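Local structure of TatD-related deoxyribonuclease (Thermotoga maritima, 1J6O) at residues D142-A147 with H164-D169; S168-A173 with V201-L206; H23-D28 with D214-P219; V44-V49 with K55-L60. The protein probably acts as a metal-dependent deoxyribonuclease of the TatD family, hydrolysing ester bonds in DNA. All coordinates share one frame; numbering follows the deposited sequence.

All four contacts belong to one TIM-barrel-like domain whose parallel strands follow one another in sequence order. Interaction 4 closes first, within the unit of strand 41-47 and helix 51-61; interactions 1 and 2 follow in the later strand-helix units, and interaction 3 spans them all by joining the loop after strand 13-18 to the loop after strand 209-211. Interactions 1 and 2 share Ser168 and Asp169, with centres about 12 Å apart, whereas interaction 4 lies on the opposite side of the chain's centre from both. His164 of interaction 1 and Asp214 of interaction 3, both predicted metal ligands, touch at the probable metal site, although the two contact centres are about 24 Å apart.

Interaction 1 of 4, residues D142-A147 with H164-D169; sequences DAYSEA and HAFSSD
The phenolic oxygen of Tyr144 receives the backbone N-H of Ser167 in a nearly straight hydrogen bond, Ser167 N to Tyr144 OH 2.8 Å with an angle of 161° at the hydrogen. Ser167 OG lies 2.9 Å from the same Tyr144 OH, at the ring edge and in its plane, so backbone and side chain of one residue both meet the hydroxyl end of the tyrosine. A water extends this polar patch: it accepts from Asp142 N and also hydrogen-bonds Ser167 OG at 3.0 Å.

The ring itself is held by carbon contacts. With CG anti to the carbonyl carbon (chi1 -75°), Tyr144 reaches from the first turn of helix 144-153 across to the loop after strand 161-163. Ser168 CB sits over one ring face, 3.7 Å from the centroid of the Tyr144 ring and almost on its normal, a CH-pi contact. Phe166 approaches obliquely, its CE1 3.8 Å from Tyr144 CE1, with the ring planes 69° apart; Phe166 also packs on Ala173 of the next helix.

The same loop begins at His164, a predicted metal ligand that hydrogen-bonds Glu212. The buried tyrosine thus ties helix 144-153 to a loop leading from the probable metal site, its oxygen accepting a backbone N-H and its ring packed against Ser168 CB and Phe166.

Interaction 2 of 4, residues S168-A173 with V201-L206; sequences SDYEWA and VKRVGL
Two consecutive helices of the barrel's outer layer meet here, the first turn of helix 170-179 and the last turn of helix 195-204, with Tyr170 and Arg203 nearest in the backbone at 7.2 Å between their CA atoms. Asp169 is the N-cap of the former, its OD1 accepting a weak bond from Trp172 N at 3.3 Å. The latter ends at Gly205, whose positive phi of 84° would press a CB against the preceding carbonyl oxygen.

Tyr170 and Arg203 carry most of the contact. The tyrosine has CG opposite its own N (chi1 -175°), which extends the ring toward the neighbouring helix. Arg203 folds back through bends at chi2 and chi3, and its side chain passes over one face of that ring. The guanidinium centre, Arg203 CZ, stands 3.9 Å from the centroid of the Tyr170 ring in a cation-pi contact, with the two planes inclined by 37° rather than stacked flat. The closest approach is Arg203 NH2 to Tyr170 CD2 at 3.3 Å, while nearer the backbone Arg203 CB lies 3.4 Å from Tyr170 CD1.

Val204 works at a different side of the ring: its CG2 meets the edge in the ring plane, 3.8 Å from Tyr170 CE1, and also touches Ala173 CB at 4.1 Å. Ala173 continues inward onto Leu183 of strand 181-185.

No hydrogen bond crosses between the segments. The helices are joined by an apolar pair beneath and, at the solvent-exposed side, by a positive charge probably stabilised by the pi electrons of the tyrosine.

Interaction 3 of 4, residues H23-D28 with D214-P219; sequences HQFDDD and DCPFLP
A cis peptide bond precedes Pro216, and the proline it presents packs against Phe25 and Gln24 of a 3-10 turn. The contact joins the loops that follow the first and last strands of the TIM-barrel-like fold: segment 23-28 comes after strand 13-18, and segment 214-219 after strand 209-211. Asp214, a predicted metal ligand at the start of segment 214-219, hydrogen-bonds His19, also a predicted ligand.

Phe25 points its ring into this junction with CG beside the backbone N and opposite the carbonyl carbon (chi1 -75°). It uses its edge rather than its face. Phe25 CE2 lies 3.9 Å from Pro216 N and the same distance from Pro216 CB, while Phe25 CZ is 4.0 Å from Cys215 CB. The thiol adds a sulfur-aromatic contact in an oblique position, Cys215 SG being 5.0 Å from the centroid of the Phe25 ring and 58° off its normal. An alanine in place of Phe25 would remove the ring and is likely to open a gap beside Cys215 CB and Pro216 CB, with the thiol losing its aromatic neighbour.

Arg227 also borders the junction: it touches Phe25 and Pro216, hydrogen-bonds the carbonyl oxygen of Gln24 and makes a salt bridge to Asp28, linking the turn to a further loop.

Gln24 crosses the proline at about a right angle. Its chain bends at chi2 (84°), which brings the amide up to the CG corner of the pyrrolidine ring, and the contact there is one of van der Waals type, Gln24 OE1 lying 3.7 Å from Pro216 CG.

Interaction 4 of 4, residues V44-V49 with K55-L60; sequences VVNVGV and KKSLDL
Asn46 and Ser57 join a strand to the helix that follows it in the beta-alpha-beta unit of strand 41-47, helix 51-61 and strand 67-71, part of the TIM-barrel-like fold. The axes of the two short segments run roughly antiparallel, at 151°, and approach to 8.2 Å.

Both side chains extend away from their own backbone N: Asn46 has chi1 -153° and Ser57 has OG likewise anti, so amide and hydroxyl are brought together in the buried layer between strand and helix. Asn46 ND2 donates to Ser57 OG at 3.0 Å, the oxygen being tilted 18° out of the amide plane. The other end of the amide is engaged as well, Asn46 OD1 accepting from the backbone N of Leu20, a pair of bonds that probably fixes the rotation of the amide. A leucine in place of Asn46 would remove both hydrogen bonds of the side-chain amide and would probably leave the backbone N of Leu20 and the hydroxyl of Ser57 without these partners in a buried setting.

Leu60, one turn further along the helix, brings its CD2 to 4.3 Å from Asn46 ND2. Ser57 OG also lies 3.0 Å from the backbone O of Asn46.

Interaction 1 of 4, residues D142-A147 with H164-D169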
loop_
_atom_site.group_PDB
_atom_site.type_symbol
_atom_site.label_atom_id
_atom_site.label_comp_id
_atom_site.label_asym_id
_atom_site.label_seq_id
_atom_site.Cartn_x
_atom_site.Cartn_y
_atom_site.Cartn_z
ATOM N N ASP A 142 0.407 15.131 3.315
ATOM C CA ASP A 142 0.919 16.504 3.422
ATOM C C ASP A 142 2.386 16.575 3.876
ATOM O O ASP A 142 2.769 17.428 4.689
ATOM C CB ASP A 142 0.041 17.320 4.376
ATOM C CG ASP A 142 -1.382 17.505 3.852
ATOM O OD1 ASP A 142 -1.583 17.362 2.631
ATOM O OD2 ASP A 142 -2.299 17.806 4.648
ATOM N N ALA A 143 3.209 15.684 3.347
ATOM C CA ALA A 143 4.625 15.650 3.705
ATOM C C ALA A 143 5.446 15.102 2.548
ATOM O O ALA A 143 6.488 14.491 2.767
ATOM C CB ALA A 143 4.833 14.763 4.942
ATOM N N TYR A 144 4.986 15.311 1.317
ATOM C CA TYR A 144 5.726 14.804 0.170
ATOM C C TYR A 144 7.148 15.325 0.074
ATOM O O TYR A 144 8.069 14.557 -0.146
ATOM C CB TYR A 144 4.936 15.066 -1.119
ATOM C CG TYR A 144 3.775 14.104 -1.237
ATOM C CD1 TYR A 144 3.958 12.830 -1.781
ATOM C CD2 TYR A 144 2.519 14.423 -0.715
ATOM C CE1 TYR A 144 2.918 11.885 -1.797
ATOM C CE2 TYR A 144 1.460 13.477 -0.720
ATOM C CZ TYR A 144 1.679 12.210 -1.262
ATOM O OH TYR A 144 0.694 11.245 -1.213
ATOM N N SER A 145 7.343 16.629 0.259
ATOM C CA SER A 145 8.691 17.169 0.179
ATOM C C SER A 145 9.582 16.573 1.259
ATOM O O SER A 145 10.728 16.215 0.999
ATOM C CB SER A 145 8.685 18.701 0.338
ATOM O OG SER A 145 10.023 19.202 0.410
ATOM N N GLU A 146 9.056 16.463 2.470
ATOM C CA GLU A 146 9.845 15.916 3.564
ATOM C C GLU A 146 10.167 14.436 3.389
ATOM O O GLU A 146 11.291 13.991 3.671
ATOM C CB GLU A 146 9.132 16.171 4.903
ATOM C CG GLU A 146 9.014 17.667 5.291
ATOM C CD GLU A 146 7.747 18.364 4.769
ATOM O OE1 GLU A 146 7.149 17.902 3.767
ATOM O OE2 GLU A 146 7.359 19.403 5.370
ATOM N N ALA A 147 9.189 13.678 2.909
ATOM C CA ALA A 147 9.406 12.256 2.706
ATOM C C ALA A 147 10.408 12.093 1.558
ATOM O O ALA A 147 11.326 11.280 1.645
ATOM C CB ALA A 147 8.084 11.570 2.380
ATOM N N HIS A 164 1.711 4.491 -1.181
ATOM C CA HIS A 164 0.303 4.151 -1.177
ATOM C C HIS A 164 -0.673 5.326 -1.106
ATOM O O HIS A 164 -0.343 6.383 -0.574
ATOM C CB HIS A 164 0.095 3.112 -0.065
ATOM C CG HIS A 164 -0.731 3.579 1.081
ATOM N ND1 HIS A 164 -2.100 3.419 1.126
ATOM C CD2 HIS A 164 -0.382 4.170 2.248
ATOM C CE1 HIS A 164 -2.557 3.893 2.270
ATOM N NE2 HIS A 164 -1.535 4.353 2.967
ATOM N N ALA A 165 -1.861 5.139 -1.673
ATOM C CA ALA A 165 -2.903 6.186 -1.682
ATOM C C ALA A 165 -2.268 7.520 -2.062
ATOM O O ALA A 165 -2.486 8.549 -1.391
ATOM C CB ALA A 165 -3.559 6.293 -0.296
ATOM N N PHE A 166 -1.492 7.497 -3.141
ATOM C CA PHE A 166 -0.808 8.702 -3.618
ATOM C C PHE A 166 -1.801 9.862 -3.680
ATOM O O PHE A 166 -2.839 9.767 -4.337
ATOM C CB PHE A 166 -0.198 8.483 -5.004
ATOM C CG PHE A 166 0.516 9.687 -5.519
ATOM C CD1 PHE A 166 1.763 10.028 -5.016
ATOM C CD2 PHE A 166 -0.078 10.512 -6.463
ATOM C CE1 PHE A 166 2.417 11.182 -5.448
ATOM C CE2 PHE A 166 0.575 11.672 -6.894
ATOM C CZ PHE A 166 1.814 11.996 -6.385
ATOM N N SER A 167 -1.449 10.960 -3.024
ATOM C CA SER A 167 -2.323 12.117 -2.991
ATOM C C SER A 167 -1.739 13.473 -3.349
ATOM O O SER A 167 -2.205 14.500 -2.839
ATOM C CB SER A 167 -2.948 12.206 -1.598
ATOM O OG SER A 167 -1.928 12.256 -0.600
ATOM N N SER A 168 -0.713 13.504 -4.187
ATOM C CA SER A 168 -0.145 14.792 -4.559
ATOM C C SER A 168 -0.416 15.050 -6.041
ATOM O O SER A 168 -1.300 14.426 -6.641
ATOM C CB SER A 168 1.350 14.835 -4.272
ATOM O OG SER A 168 1.777 16.189 -4.239
ATOM N N ASP A 169 0.324 15.973 -6.644
ATOM C CA ASP A 169 0.100 16.264 -8.060
ATOM C C ASP A 169 1.103 15.582 -8.965
ATOM O O ASP A 169 1.965 14.841 -8.503
ATOM C CB ASP A 169 0.107 17.782 -8.294
ATOM C CG ASP A 169 1.415 18.445 -7.872
ATOM O OD1 ASP A 169 2.362 17.749 -7.429
ATOM O OD2 ASP A 169 1.489 19.687 -7.991
HETATM O O HOH W 1 -1.452 14.688 1.177
#

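Interaction 2 of 4, residues S168-A173 with V201-L206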
loop_
_atom_site.group_PDB
_atom_site.type_symbol
_atom_site.label_atom_id
_atom_site.label_comp_id
_atom_site.label_asym_id
_atom_site.label_seq_id
_atom_site.Cartn_x
_atom_site.Cartn_y
_atom_site.Cartn_z
ATOM N N SER A 168 -0.713 13.504 -4.187
ATOM C CA SER A 168 -0.145 14.792 -4.559
ATOM C C SER A 168 -0.416 15.050 -6.041
ATOM O O SER A 168 -1.300 14.426 -6.641
ATOM C CB SER A 168 1.350 14.835 -4.272
ATOM O OG SER A 168 1.777 16.189 -4.239
ATOM N N ASP A 169 0.324 15.973 -6.644
ATOM C CA ASP A 169 0.100 16.264 -8.060
ATOM C C ASP A 169 1.103 15.582 -8.965
ATOM O O ASP A 169 1.965 14.841 -8.503
ATOM C CB ASP A 169 0.107 17.782 -8.294
ATOM C CG ASP A 169 1.415 18.445 -7.872
ATOM O OD1 ASP A 169 2.362 17.749 -7.429
ATOM O OD2 ASP A 169 1.489 19.687 -7.991
ATOM N N TYR A 170 0.993 15.830 -10.264
ATOM C CA TYR A 170 1.912 15.215 -11.208
ATOM C C TYR A 170 3.388 15.471 -10.928
ATOM O O TYR A 170 4.204 14.559 -11.005
ATOM C CB TYR A 170 1.608 15.668 -12.648
ATOM C CG TYR A 170 2.485 14.946 -13.652
ATOM C CD1 TYR A 170 2.410 13.558 -13.793
ATOM C CD2 TYR A 170 3.426 15.634 -14.417
ATOM C CE1 TYR A 170 3.249 12.868 -14.667
ATOM C CE2 TYR A 170 4.276 14.956 -15.296
ATOM C CZ TYR A 170 4.184 13.573 -15.417
ATOM O OH TYR A 170 5.022 12.896 -16.279
ATOM N N GLU A 171 3.750 16.709 -10.607
ATOM C CA GLU A 171 5.155 16.990 -10.342
ATOM C C GLU A 171 5.743 16.088 -9.260
ATOM O O GLU A 171 6.846 15.551 -9.426
ATOM C CB GLU A 171 5.367 18.466 -9.985
ATOM C CG GLU A 171 6.827 18.767 -9.632
ATOM C CD GLU A 171 7.103 20.244 -9.364
ATOM O OE1 GLU A 171 6.289 21.089 -9.793
ATOM O OE2 GLU A 171 8.144 20.559 -8.730
ATOM N N TRP A 172 5.012 15.907 -8.165
ATOM C CA TRP A 172 5.499 15.053 -7.074
ATOM C C TRP A 172 5.464 13.586 -7.512
ATOM O O TRP A 172 6.337 12.785 -7.160
ATOM C CB TRP A 172 4.645 15.261 -5.818
ATOM C CG TRP A 172 5.206 16.346 -4.947
ATOM C CD1 TRP A 172 4.556 17.444 -4.468
ATOM C CD2 TRP A 172 6.559 16.448 -4.506
ATOM N NE1 TRP A 172 5.433 18.236 -3.752
ATOM C CE2 TRP A 172 6.669 17.640 -3.758
ATOM C CE3 TRP A 172 7.695 15.639 -4.666
ATOM C CZ2 TRP A 172 7.870 18.052 -3.179
ATOM C CZ3 TRP A 172 8.886 16.043 -4.093
ATOM C CH2 TRP A 172 8.963 17.242 -3.353
ATOM N N ALA A 173 4.455 13.242 -8.296
ATOM C CA ALA A 173 4.332 11.864 -8.772
ATOM C C ALA A 173 5.587 11.517 -9.553
ATOM O O ALA A 173 6.210 10.465 -9.349
ATOM C CB ALA A 173 3.085 11.741 -9.669
ATOM N N VAL A 201 -3.303 10.298 -12.841
ATOM C CA VAL A 201 -3.301 8.952 -13.378
ATOM C C VAL A 201 -3.148 9.029 -14.901
ATOM O O VAL A 201 -2.432 8.232 -15.513
ATOM C CB VAL A 201 -4.623 8.215 -13.044
ATOM C CG1 VAL A 201 -4.729 6.964 -13.872
ATOM C CG2 VAL A 201 -4.642 7.841 -11.567
ATOM N N LYS A 202 -3.820 10.006 -15.503
ATOM C CA LYS A 202 -3.761 10.185 -16.950
ATOM C C LYS A 202 -2.339 10.471 -17.453
ATOM O O LYS A 202 -1.910 9.931 -18.481
ATOM C CB LYS A 202 -4.716 11.313 -17.364
ATOM C CG LYS A 202 -5.067 11.344 -18.856
ATOM C CD LYS A 202 -6.294 12.232 -19.098
ATOM C CE LYS A 202 -6.606 12.401 -20.595
ATOM N NZ LYS A 202 -7.837 13.245 -20.829
ATOM N N ARG A 203 -1.617 11.306 -16.715
ATOM C CA ARG A 203 -0.244 11.689 -17.060
ATOM C C ARG A 203 0.793 10.621 -16.780
ATOM O O ARG A 203 1.756 10.457 -17.536
ATOM C CB ARG A 203 0.185 12.933 -16.270
ATOM C CG ARG A 203 -0.710 14.163 -16.400
ATOM C CD ARG A 203 -0.495 14.896 -17.709
ATOM N NE ARG A 203 0.841 15.494 -17.807
ATOM C CZ ARG A 203 1.280 16.495 -17.044
ATOM N NH1 ARG A 203 0.500 17.027 -16.110
ATOM N NH2 ARG A 203 2.501 16.982 -17.226
ATOM N N VAL A 204 0.610 9.894 -15.685
ATOM C CA VAL A 204 1.558 8.855 -15.309
ATOM C C VAL A 204 1.460 7.553 -16.099
ATOM O O VAL A 204 2.477 6.954 -16.446
ATOM C CB VAL A 204 1.434 8.553 -13.801
ATOM C CG1 VAL A 204 2.330 7.397 -13.425
ATOM C CG2 VAL A 204 1.820 9.809 -13.002
ATOM N N GLY A 205 0.244 7.094 -16.360
ATOM C CA GLY A 205 0.120 5.867 -17.111
ATOM C C GLY A 205 0.227 4.599 -16.286
ATOM O O GLY A 205 0.599 4.626 -15.111
ATOM N N LEU A 206 -0.055 3.476 -16.935
ATOM C CA LEU A 206 -0.018 2.180 -16.290
ATOM C C LEU A 206 1.307 1.590 -15.839
ATOM O O LEU A 206 1.322 0.704 -14.997
ATOM C CB LEU A 206 -0.735 1.152 -17.168
ATOM C CG LEU A 206 -2.249 1.350 -17.366
ATOM C CD1 LEU A 206 -2.769 0.228 -18.253
ATOM C CD2 LEU A 206 -2.993 1.303 -16.030
#

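Interaction 3 of 4, residues H23-D28 with D214-P219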
loop_
_atom_site.group_PDB
_atom_site.type_symbol
_atom_site.label_atom_id
_atom_site.label_comp_id
_atom_site.label_asym_id
_atom_site.label_seq_id
_atom_site.Cartn_x
_atom_site.Cartn_y
_atom_site.Cartn_z
ATOM N N HIS A 23 -10.970 -4.768 13.056
ATOM C CA HIS A 23 -12.248 -5.209 13.602
ATOM C C HIS A 23 -13.477 -5.056 12.699
ATOM O O HIS A 23 -14.492 -5.737 12.919
ATOM C CB HIS A 23 -12.479 -4.537 14.970
ATOM C CG HIS A 23 -13.026 -3.148 14.890
ATOM N ND1 HIS A 23 -14.360 -2.881 14.660
ATOM C CD2 HIS A 23 -12.423 -1.944 15.042
ATOM C CE1 HIS A 23 -14.555 -1.573 14.675
ATOM N NE2 HIS A 23 -13.397 -0.981 14.907
ATOM N N GLN A 24 -13.413 -4.178 11.703
ATOM C CA GLN A 24 -14.554 -4.001 10.810
ATOM C C GLN A 24 -14.825 -5.275 9.983
ATOM O O GLN A 24 -15.859 -5.414 9.364
ATOM C CB GLN A 24 -14.341 -2.806 9.868
ATOM C CG GLN A 24 -14.470 -1.449 10.559
ATOM C CD GLN A 24 -13.197 -1.019 11.230
ATOM O OE1 GLN A 24 -12.186 -1.716 11.182
ATOM N NE2 GLN A 24 -13.230 0.150 11.862
ATOM N N PHE A 25 -13.900 -6.218 10.000
ATOM C CA PHE A 25 -14.071 -7.460 9.248
ATOM C C PHE A 25 -14.289 -8.648 10.194
ATOM O O PHE A 25 -14.250 -9.791 9.751
ATOM C CB PHE A 25 -12.814 -7.757 8.430
ATOM C CG PHE A 25 -12.678 -6.903 7.216
ATOM C CD1 PHE A 25 -13.495 -7.129 6.105
ATOM C CD2 PHE A 25 -11.807 -5.822 7.215
ATOM C CE1 PHE A 25 -13.449 -6.251 4.985
ATOM C CE2 PHE A 25 -11.739 -4.947 6.125
ATOM C CZ PHE A 25 -12.567 -5.159 4.999
ATOM N N ASP A 26 -14.484 -8.376 11.482
ATOM C CA ASP A 26 -14.675 -9.460 12.442
ATOM C C ASP A 26 -15.810 -10.425 12.162
ATOM O O ASP A 26 -15.686 -11.611 12.432
ATOM C CB ASP A 26 -14.890 -8.917 13.871
ATOM C CG ASP A 26 -13.616 -8.425 14.519
ATOM O OD1 ASP A 26 -12.518 -8.608 13.943
ATOM O OD2 ASP A 26 -13.724 -7.847 15.630
ATOM N N ASP A 27 -16.909 -9.945 11.609
ATOM C CA ASP A 27 -18.015 -10.862 11.364
ATOM C C ASP A 27 -18.009 -11.661 10.076
ATOM O O ASP A 27 -18.691 -12.695 10.011
ATOM C CB ASP A 27 -19.354 -10.107 11.417
ATOM C CG ASP A 27 -19.523 -9.282 12.690
ATOM O OD1 ASP A 27 -19.291 -9.810 13.796
ATOM O OD2 ASP A 27 -19.895 -8.092 12.579
ATOM N N ASP A 28 -17.227 -11.231 9.083
ATOM C CA ASP A 28 -17.196 -11.940 7.798
ATOM C C ASP A 28 -15.876 -12.063 7.036
ATOM O O ASP A 28 -15.862 -12.294 5.820
ATOM C CB ASP A 28 -18.223 -11.305 6.857
ATOM C CG ASP A 28 -17.839 -9.883 6.423
ATOM O OD1 ASP A 28 -16.915 -9.283 7.025
ATOM O OD2 ASP A 28 -18.481 -9.355 5.471
ATOM N N ASP A 214 -7.122 -0.074 0.640
ATOM C CA ASP A 214 -6.847 0.510 1.939
ATOM C C ASP A 214 -8.075 0.104 2.800
ATOM O O ASP A 214 -8.431 0.778 3.772
ATOM C CB ASP A 214 -6.713 2.042 1.872
ATOM C CG ASP A 214 -6.055 2.625 3.124
ATOM O OD1 ASP A 214 -5.401 1.863 3.892
ATOM O OD2 ASP A 214 -6.182 3.858 3.334
ATOM N N CYS A 215 -8.724 -1.014 2.447
ATOM C CA CYS A 215 -9.904 -1.455 3.218
ATOM C C CYS A 215 -9.535 -1.604 4.707
ATOM O O CYS A 215 -8.442 -2.065 5.033
ATOM C CB CYS A 215 -10.459 -2.767 2.646
ATOM S SG CYS A 215 -9.371 -4.215 2.729
ATOM N N PRO A 216 -10.481 -1.328 5.623
ATOM C CA PRO A 216 -11.867 -0.899 5.362
ATOM C C PRO A 216 -12.082 0.555 4.972
ATOM O O PRO A 216 -13.220 0.980 4.778
ATOM C CB PRO A 216 -12.551 -1.202 6.685
ATOM C CG PRO A 216 -11.477 -0.714 7.691
ATOM C CD PRO A 216 -10.201 -1.360 7.077
ATOM N N PHE A 217 -11.014 1.320 4.850
ATOM C CA PHE A 217 -11.149 2.732 4.500
ATOM C C PHE A 217 -11.378 3.113 3.015
ATOM O O PHE A 217 -11.194 2.281 2.127
ATOM C CB PHE A 217 -9.895 3.506 4.917
ATOM C CG PHE A 217 -9.387 3.212 6.299
ATOM C CD1 PHE A 217 -10.200 3.353 7.412
ATOM C CD2 PHE A 217 -8.078 2.750 6.461
ATOM C CE1 PHE A 217 -9.724 3.025 8.697
ATOM C CE2 PHE A 217 -7.598 2.425 7.715
ATOM C CZ PHE A 217 -8.420 2.559 8.842
ATOM N N LEU A 218 -11.820 4.356 2.816
ATOM C CA LEU A 218 -12.046 4.926 1.498
ATOM C C LEU A 218 -12.649 4.089 0.385
ATOM O O LEU A 218 -11.978 3.765 -0.619
ATOM C CB LEU A 218 -10.696 5.430 1.009
ATOM C CG LEU A 218 -9.915 6.294 1.998
ATOM C CD1 LEU A 218 -8.435 6.443 1.563
ATOM C CD2 LEU A 218 -10.582 7.646 2.065
ATOM N N PRO A 219 -13.931 3.758 0.499
ATOM C CA PRO A 219 -14.668 2.948 -0.470
ATOM C C PRO A 219 -14.836 3.732 -1.764
ATOM O O PRO A 219 -14.764 4.963 -1.738
ATOM C CB PRO A 219 -15.970 2.710 0.250
ATOM C CG PRO A 219 -16.157 4.003 1.103
ATOM C CD PRO A 219 -14.768 4.143 1.648
#

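Interaction 4 of 4, residues V44-V49 with K55-L60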
loop_
_atom_site.group_PDB
_atom_site.type_symbol
_atom_site.label_atom_id
_atom_site.label_comp_id
_atom_site.label_asym_id
_atom_site.label_seq_id
_atom_site.Cartn_x
_atom_site.Cartn_y
_atom_site.Cartn_z
ATOM N N VAL A 44 -3.527 -10.286 -2.097
ATOM C CA VAL A 44 -3.601 -8.972 -1.479
ATOM C C VAL A 44 -2.403 -8.833 -0.562
ATOM O O VAL A 44 -1.838 -9.845 -0.100
ATOM C CB VAL A 44 -4.902 -8.745 -0.626
ATOM C CG1 VAL A 44 -6.139 -9.223 -1.376
ATOM C CG2 VAL A 44 -4.750 -9.367 0.743
ATOM N N VAL A 45 -1.990 -7.592 -0.325
ATOM C CA VAL A 45 -0.860 -7.369 0.561
ATOM C C VAL A 45 -1.548 -6.759 1.790
ATOM O O VAL A 45 -2.076 -5.649 1.707
ATOM C CB VAL A 45 0.134 -6.366 0.007
ATOM C CG1 VAL A 45 1.223 -6.100 1.089
ATOM C CG2 VAL A 45 0.765 -6.904 -1.296
ATOM N N ASN A 46 -1.570 -7.514 2.889
ATOM C CA ASN A 46 -2.211 -7.073 4.134
ATOM C C ASN A 46 -1.169 -6.357 4.984
ATOM O O ASN A 46 -0.175 -6.928 5.383
ATOM C CB ASN A 46 -2.802 -8.278 4.839
ATOM C CG ASN A 46 -3.945 -7.904 5.699
ATOM O OD1 ASN A 46 -5.025 -7.549 5.202
ATOM N ND2 ASN A 46 -3.731 -7.953 7.000
ATOM N N VAL A 47 -1.478 -5.111 5.300
ATOM C CA VAL A 47 -0.608 -4.228 6.046
ATOM C C VAL A 47 -0.827 -3.949 7.524
ATOM O O VAL A 47 -1.921 -3.569 7.922
ATOM C CB VAL A 47 -0.628 -2.855 5.304
ATOM C CG1 VAL A 47 0.493 -1.985 5.785
ATOM C CG2 VAL A 47 -0.502 -3.075 3.773
ATOM N N GLY A 48 0.251 -4.035 8.294
ATOM C CA GLY A 48 0.171 -3.770 9.737
ATOM C C GLY A 48 0.433 -2.306 10.035
ATOM O O GLY A 48 1.045 -1.620 9.203
ATOM N N VAL A 49 -0.045 -1.793 11.181
ATOM C CA VAL A 49 0.199 -0.372 11.494
ATOM C C VAL A 49 1.016 -0.107 12.777
ATOM O O VAL A 49 1.309 1.048 13.113
ATOM C CB VAL A 49 -1.121 0.463 11.518
ATOM C CG1 VAL A 49 -1.759 0.428 10.102
ATOM C CG2 VAL A 49 -2.104 -0.076 12.560
ATOM N N LYS A 55 1.490 -8.107 14.038
ATOM C CA LYS A 55 1.458 -9.538 14.423
ATOM C C LYS A 55 0.105 -10.145 13.976
ATOM O O LYS A 55 0.064 -11.260 13.470
ATOM C CB LYS A 55 1.634 -9.700 15.949
ATOM C CG LYS A 55 2.088 -11.096 16.445
ATOM C CD LYS A 55 1.188 -12.238 16.086
ATOM C CE LYS A 55 1.587 -13.557 16.809
ATOM N NZ LYS A 55 2.751 -14.275 16.212
ATOM N N LYS A 56 -0.987 -9.403 14.143
ATOM C CA LYS A 56 -2.319 -9.908 13.737
ATOM C C LYS A 56 -2.380 -10.058 12.221
ATOM O O LYS A 56 -2.984 -11.004 11.711
ATOM C CB LYS A 56 -3.422 -8.966 14.185
ATOM C CG LYS A 56 -3.601 -8.942 15.703
ATOM C CD LYS A 56 -4.608 -7.882 16.136
ATOM C CE LYS A 56 -5.990 -8.462 16.376
ATOM N NZ LYS A 56 -6.576 -9.108 15.168
ATOM N N SER A 57 -1.771 -9.107 11.516
ATOM C CA SER A 57 -1.743 -9.139 10.054
ATOM C C SER A 57 -0.960 -10.389 9.631
ATOM O O SER A 57 -1.391 -11.146 8.762
ATOM C CB SER A 57 -1.056 -7.875 9.507
ATOM O OG SER A 57 -0.973 -7.895 8.087
ATOM N N LEU A 58 0.194 -10.617 10.248
ATOM C CA LEU A 58 0.974 -11.797 9.873
ATOM C C LEU A 58 0.221 -13.092 10.138
ATOM O O LEU A 58 0.215 -14.011 9.308
ATOM C CB LEU A 58 2.307 -11.821 10.626
ATOM C CG LEU A 58 3.242 -13.023 10.387
ATOM C CD1 LEU A 58 3.529 -13.210 8.884
ATOM C CD2 LEU A 58 4.521 -12.799 11.173
ATOM N N ASP A 59 -0.415 -13.170 11.286
ATOM C CA ASP A 59 -1.158 -14.369 11.625
ATOM C C ASP A 59 -2.262 -14.616 10.635
ATOM O O ASP A 59 -2.513 -15.760 10.242
ATOM C CB ASP A 59 -1.698 -14.286 13.049
ATOM C CG ASP A 59 -0.611 -14.559 14.077
ATOM O OD1 ASP A 59 0.487 -14.963 13.650
ATOM O OD2 ASP A 59 -0.842 -14.377 15.288
ATOM N N LEU A 60 -2.909 -13.548 10.190
ATOM C CA LEU A 60 -3.992 -13.734 9.225
ATOM C C LEU A 60 -3.447 -14.159 7.855
ATOM O O LEU A 60 -4.034 -15.022 7.195
ATOM C CB LEU A 60 -4.773 -12.441 9.074
ATOM C CG LEU A 60 -5.920 -12.434 8.058
ATOM C CD1 LEU A 60 -6.946 -13.517 8.421
ATOM C CD2 LEU A 60 -6.557 -11.038 8.070
#